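Local atomic coordinates of DNA translocase coupling protein (Clostridium perfringens, PDB entry 6O1W), a protein that probably binds DNA and ATP and, as a membrane-linked coupling protein of the FtsK/SpoIIIE family, probably drives plasmid DNA transfer during conjugation. Residues I122-L126 against N127-H131; S49-P52 against I53-K57. All blocks are in the same frame, centred on the assembly; numbering follows the deposited sequence.

The two contacts are both turns in which a backbone carbonyl gathers N-H groups from the residues that follow, yet they belong to different parts of this piece of a longer, membrane-associated protein. Contact 1 ends an edge strand of the ten-stranded mixed sheet in the FtsK/SpoIIIE-type ATPase region, and Ile122 and Lys123 line a glucose pocket. Its Ile124 side chain is about 10 Å from that of Ala340, which contacts ATP in another structure of this protein. Contact 2 starts a helix beside the four-stranded antiparallel sheet, away from the annotated sites. The centres of contacts 1 and 2 lie about 47 Å apart on opposite sides of the chain's centre, and the nearest atoms of contacts 1 and 2 are about 31 Å apart.

Contact 1 (I122-L126 against N127-H131); sequences IKIDL and NKSPH. With BGC (beta-D-glucopyranose), chain C.
Asp125 O receives two backbone N-H groups, from Ser129 N at 3.0 Å and Lys128 N at 2.9 Å, as edge strand 121-125 of the P-loop NTPase sheet gives way to a type I beta turn. The two donors divide the oxygen: Ser129 N lies in the carbonyl plane, whereas Lys128 N stands 46° above it. The side chain of Asp125 adds an Asx turn. Its CG is anti to the backbone N (chi1 -178°), beside the carbonyl carbon, which carries OD1 forward to accept from Asn127 N at 2.9 Å, the donor approaching from above the carboxylate plane. Aspartate suits this place because its short chain just lets a carboxylate oxygen reach the N-H two residues on. The other oxygen, OD2, lies along the extended aliphatic chain of Lys128, with CD at 3.5 Å. Their long salt bridge is reinforced by a water that donates to OD2 and accepts from Lys128 NZ. A second water joins Asp125 N to Ser129 OG, while Ile124 CG2 packs against that hydroxyl at 3.4 Å. At the far end of the strand, Lys123 O comes within 3.3 Å of the glucose ring oxygen O5. Beyond the turn the chain heads for strand 132-135 and the P-loop. Pro130, with no N-H to donate, still meets Leu126 O through a CA-H...O contact, CA to O 3.2 Å.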
loop_
_atom_site.group_PDB
_atom_site.type_symbol
_atom_site.label_atom_id
_atom_site.label_comp_id
_atom_site.label_asym_id
_atom_site.label_seq_id
_atom_site.Cartn_x
_atom_site.Cartn_y
_atom_site.Cartn_z
ATOM N N ILE A 122 -6.992 8.926 -1.792
ATOM C CA ILE A 122 -6.683 8.286 -0.532
ATOM C C ILE A 122 -5.745 9.216 0.228
ATOM O O ILE A 122 -4.667 9.521 -0.277
ATOM C CB ILE A 122 -6.059 6.876 -0.760
ATOM C CG1 ILE A 122 -7.038 5.927 -1.494
ATOM C CG2 ILE A 122 -5.522 6.277 0.554
ATOM C CD1 ILE A 122 -8.099 5.249 -0.706
ATOM N N LYS A 123 -6.161 9.664 1.430
ATOM C CA LYS A 123 -5.357 10.541 2.306
ATOM C C LYS A 123 -5.018 9.809 3.582
ATOM O O LYS A 123 -5.831 9.023 4.080
ATOM C CB LYS A 123 -6.081 11.862 2.634
ATOM C CG LYS A 123 -6.383 12.722 1.401
ATOM C CD LYS A 123 -6.938 14.079 1.744
ATOM C CE LYS A 123 -7.482 14.748 0.508
ATOM N NZ LYS A 123 -8.205 16.007 0.832
ATOM N N ILE A 124 -3.788 9.995 4.058
ATOM C CA ILE A 124 -3.308 9.419 5.305
ATOM C C ILE A 124 -2.880 10.591 6.189
ATOM O O ILE A 124 -2.051 11.399 5.768
ATOM C CB ILE A 124 -2.136 8.407 5.124
ATOM C CG1 ILE A 124 -2.486 7.253 4.162
ATOM C CG2 ILE A 124 -1.668 7.859 6.483
ATOM C CD1 ILE A 124 -1.244 6.505 3.616
ATOM N N ASP A 125 -3.443 10.677 7.403
ATOM C CA ASP A 125 -3.066 11.674 8.409
ATOM C C ASP A 125 -2.124 10.971 9.387
ATOM O O ASP A 125 -2.559 10.209 10.264
ATOM C CB ASP A 125 -4.290 12.241 9.139
ATOM C CG ASP A 125 -3.952 13.322 10.165
ATOM O OD1 ASP A 125 -2.757 13.475 10.501
ATOM O OD2 ASP A 125 -4.883 14.016 10.630
ATOM N N LEU A 126 -0.821 11.236 9.228
ATOM C CA LEU A 126 0.222 10.632 10.045
ATOM C C LEU A 126 0.080 10.934 11.534
ATOM O O LEU A 126 0.572 10.141 12.327
ATOM C CB LEU A 126 1.622 10.990 9.518
ATOM C CG LEU A 126 1.944 10.521 8.087
ATOM C CD1 LEU A 126 3.274 10.972 7.703
ATOM C CD2 LEU A 126 1.893 9.011 7.971
ATOM N N ASN A 127 -0.685 11.988 11.928
ATOM C CA ASN A 127 -0.956 12.266 13.355
ATOM C C ASN A 127 -1.958 11.242 13.955
ATOM O O ASN A 127 -2.029 11.097 15.172
ATOM C CB ASN A 127 -1.467 13.719 13.550
ATOM C CG ASN A 127 -0.441 14.771 13.178
ATOM O OD1 ASN A 127 -0.680 15.668 12.363
ATOM N ND2 ASN A 127 0.742 14.663 13.735
ATOM N N LYS A 128 -2.707 10.523 13.102
ATOM C CA LYS A 128 -3.715 9.524 13.508
ATOM C C LYS A 128 -3.269 8.079 13.266
ATOM O O LYS A 128 -3.504 7.218 14.112
ATOM C CB LYS A 128 -5.041 9.807 12.791
ATOM C CG LYS A 128 -5.676 11.120 13.266
ATOM C CD LYS A 128 -6.767 11.631 12.352
ATOM C CE LYS A 128 -7.418 12.859 12.958
ATOM N NZ LYS A 128 -8.368 13.516 12.019
ATOM N N SER A 129 -2.589 7.827 12.130
ATOM C CA SER A 129 -2.113 6.494 11.723
ATOM C C SER A 129 -0.645 6.720 11.326
ATOM O O SER A 129 -0.355 7.168 10.223
ATOM C CB SER A 129 -2.988 5.963 10.598
ATOM O OG SER A 129 -2.977 6.875 9.514
ATOM N N PRO A 130 0.267 6.589 12.321
ATOM C CA PRO A 130 1.644 7.085 12.133
ATOM C C PRO A 130 2.607 6.265 11.285
ATOM O O PRO A 130 3.653 6.812 10.905
ATOM C CB PRO A 130 2.173 7.207 13.574
ATOM C CG PRO A 130 1.375 6.208 14.367
ATOM C CD PRO A 130 0.021 6.171 13.725
ATOM N N HIS A 131 2.307 4.978 11.024
ATOM C CA HIS A 131 3.219 4.125 10.263
ATOM C C HIS A 131 2.545 3.450 9.088
ATOM O O HIS A 131 1.346 3.156 9.130
ATOM C CB HIS A 131 3.932 3.112 11.178
ATOM C CG HIS A 131 4.461 3.733 12.432
ATOM N ND1 HIS A 131 5.430 4.729 12.397
ATOM C CD2 HIS A 131 4.092 3.527 13.716
ATOM C CE1 HIS A 131 5.635 5.075 13.659
ATOM N NE2 HIS A 131 4.852 4.383 14.490
HETATM C C2 BGC C . -10.479 5.896 2.875
HETATM C C3 BGC C . -10.856 6.863 1.761
HETATM C C4 BGC C . -10.864 8.289 2.297
HETATM C C5 BGC C . -9.431 8.689 2.630
HETATM C C6 BGC C . -9.317 9.841 3.612
HETATM C C1 BGC C . -9.397 6.482 3.790
HETATM O O1 BGC C . -9.962 6.834 5.005
HETATM O O2 BGC C . -10.039 4.652 2.341
HETATM O O3 BGC C . -12.131 6.526 1.222
HETATM O O4 BGC C . -11.406 9.199 1.341
HETATM O O5 BGC C . -8.688 7.569 3.158
HETATM O O6 BGC C . -9.601 9.485 4.962
HETATM O O HOH W 1 -5.368 8.621 8.550
HETATM O O HOH W 2 -7.607 14.397 9.375
#

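Contact 2 (S49-P52 against I53-K57); sequences SMIP and IETWK
Ile53 opens helix 53-58 immediately after Pro52, the N-cap residue, and its carbonyl accepts from Lys57 N, one residue after Pro52 O starts the ladder. Proline is tolerated here, since no N-H is needed of it and its ring holds phi; lacking a side-chain acceptor, it bonds through its backbone O. Glu54 comes next: its chain bends at chi2 (-81°), bringing OE2 to 3.3 Å from Pro52 CB. The carboxylate thus stays by the helix start, where its negative charge should be favourable. In Thr55 the two branches divide the work. CG2, anti to the backbone N, meets Ile51 CG2 at 3.6 Å, and OG1 faces Pro52 CG at 3.7 Å; a beta-branched residue can fill both positions. Thr55 N also gives a weak bond to Pro52 O, which accepts a straighter one from Trp56 N (3.2 Å, 161° at the hydrogen). Trp56 turns its indole edge back over the turn. NE1 makes weak bonds to Ile51 O at 3.2 Å and to Ser49 OG at 3.5 Å, both acceptors lying in the ring plane. That hydroxyl also accepts a weak bond from Ile51 N, the contact of an ST turn. Trp56 packs on Val83 and Ile85 of strand 82-89 and meets Phe21 edge-to-face, while Ile53 rests on Val83 and on Ile74 of strand 69-76, so the helix lies against the antiparallel sheet.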
loop_
_atom_site.group_PDB
_atom_site.type_symbol
_atom_site.label_atom_id
_atom_site.label_comp_id
_atom_site.label_asym_id
_atom_site.label_seq_id
_atom_site.Cartn_x
_atom_site.Cartn_y
_atom_site.Cartn_z
ATOM N N SER A 49 -24.144 -23.208 -17.407
ATOM C CA SER A 49 -24.498 -23.423 -18.827
ATOM C C SER A 49 -23.719 -24.600 -19.431
ATOM O O SER A 49 -22.765 -25.079 -18.836
ATOM C CB SER A 49 -24.203 -22.162 -19.655
ATOM O OG SER A 49 -22.808 -22.001 -19.799
HETATM N N MSE A 50 -24.075 -24.987 -20.638
HETATM C CA MSE A 50 -23.389 -26.036 -21.371
HETATM C C MSE A 50 -22.374 -25.443 -22.360
HETATM O O MSE A 50 -21.838 -26.190 -23.181
HETATM C CB MSE A 50 -24.412 -26.913 -22.110
HETATM C CG MSE A 50 -25.155 -27.875 -21.199
HETATM SE SE MSE A 50 -26.238 -29.075 -22.281
HETATM C CE MSE A 50 -24.791 -30.188 -23.101
ATOM N N ILE A 51 -22.090 -24.121 -22.282
ATOM C CA ILE A 51 -21.147 -23.468 -23.199
ATOM C C ILE A 51 -19.718 -23.670 -22.683
ATOM O O ILE A 51 -19.429 -23.307 -21.537
ATOM C CB ILE A 51 -21.504 -21.976 -23.461
ATOM C CG1 ILE A 51 -22.960 -21.833 -23.961
ATOM C CG2 ILE A 51 -20.518 -21.340 -24.442
ATOM C CD1 ILE A 51 -23.565 -20.484 -23.772
ATOM N N PRO A 52 -18.810 -24.240 -23.515
ATOM C CA PRO A 52 -17.431 -24.467 -23.043
ATOM C C PRO A 52 -16.687 -23.173 -22.661
ATOM O O PRO A 52 -16.964 -22.098 -23.214
ATOM C CB PRO A 52 -16.759 -25.229 -24.206
ATOM C CG PRO A 52 -17.654 -25.065 -25.391
ATOM C CD PRO A 52 -19.018 -24.732 -24.901
ATOM N N ILE A 53 -15.786 -23.274 -21.680
ATOM C CA ILE A 53 -14.987 -22.163 -21.157
ATOM C C ILE A 53 -14.234 -21.385 -22.271
ATOM O O ILE A 53 -14.150 -20.166 -22.201
ATOM C CB ILE A 53 -14.032 -22.644 -20.018
ATOM C CG1 ILE A 53 -13.377 -21.481 -19.260
ATOM C CG2 ILE A 53 -12.960 -23.620 -20.537
ATOM C CD1 ILE A 53 -14.185 -20.796 -18.305
ATOM N N GLU A 54 -13.716 -22.104 -23.291
ATOM C CA GLU A 54 -12.988 -21.526 -24.421
ATOM C C GLU A 54 -13.911 -20.656 -25.280
ATOM O O GLU A 54 -13.463 -19.624 -25.780
ATOM C CB GLU A 54 -12.202 -22.578 -25.239
ATOM C CG GLU A 54 -12.807 -23.976 -25.271
ATOM C CD GLU A 54 -12.542 -24.855 -24.061
ATOM O OE1 GLU A 54 -11.357 -25.113 -23.747
ATOM O OE2 GLU A 54 -13.529 -25.288 -23.426
ATOM N N THR A 55 -15.206 -21.014 -25.364
ATOM C CA THR A 55 -16.193 -20.176 -26.044
ATOM C C THR A 55 -16.485 -18.888 -25.206
ATOM O O THR A 55 -16.446 -17.796 -25.767
ATOM C CB THR A 55 -17.420 -20.973 -26.438
ATOM O OG1 THR A 55 -16.985 -22.004 -27.323
ATOM C CG2 THR A 55 -18.474 -20.103 -27.158
ATOM N N TRP A 56 -16.656 -19.009 -23.859
ATOM C CA TRP A 56 -16.825 -17.842 -22.980
ATOM C C TRP A 56 -15.618 -16.913 -23.165
ATOM O O TRP A 56 -15.787 -15.690 -23.208
ATOM C CB TRP A 56 -16.890 -18.251 -21.481
ATOM C CG TRP A 56 -18.212 -18.812 -21.031
ATOM C CD1 TRP A 56 -18.638 -20.101 -21.142
ATOM C CD2 TRP A 56 -19.261 -18.099 -20.352
ATOM N NE1 TRP A 56 -19.877 -20.248 -20.552
ATOM C CE2 TRP A 56 -20.296 -19.031 -20.083
ATOM C CE3 TRP A 56 -19.459 -16.746 -20.007
ATOM C CZ2 TRP A 56 -21.484 -18.667 -19.438
ATOM C CZ3 TRP A 56 -20.646 -16.380 -19.391
ATOM C CH2 TRP A 56 -21.646 -17.334 -19.113
ATOM N N LYS A 57 -14.395 -17.495 -23.260
ATOM C CA LYS A 57 -13.172 -16.696 -23.398
ATOM C C LYS A 57 -13.130 -15.943 -24.721
ATOM O O LYS A 57 -12.742 -14.776 -24.742
ATOM C CB LYS A 57 -11.921 -17.543 -23.149
ATOM C CG LYS A 57 -11.779 -17.839 -21.640
ATOM C CD LYS A 57 -10.528 -18.615 -21.269
ATOM C CE LYS A 57 -10.478 -18.801 -19.774
ATOM N NZ LYS A 57 -9.181 -19.349 -19.311
#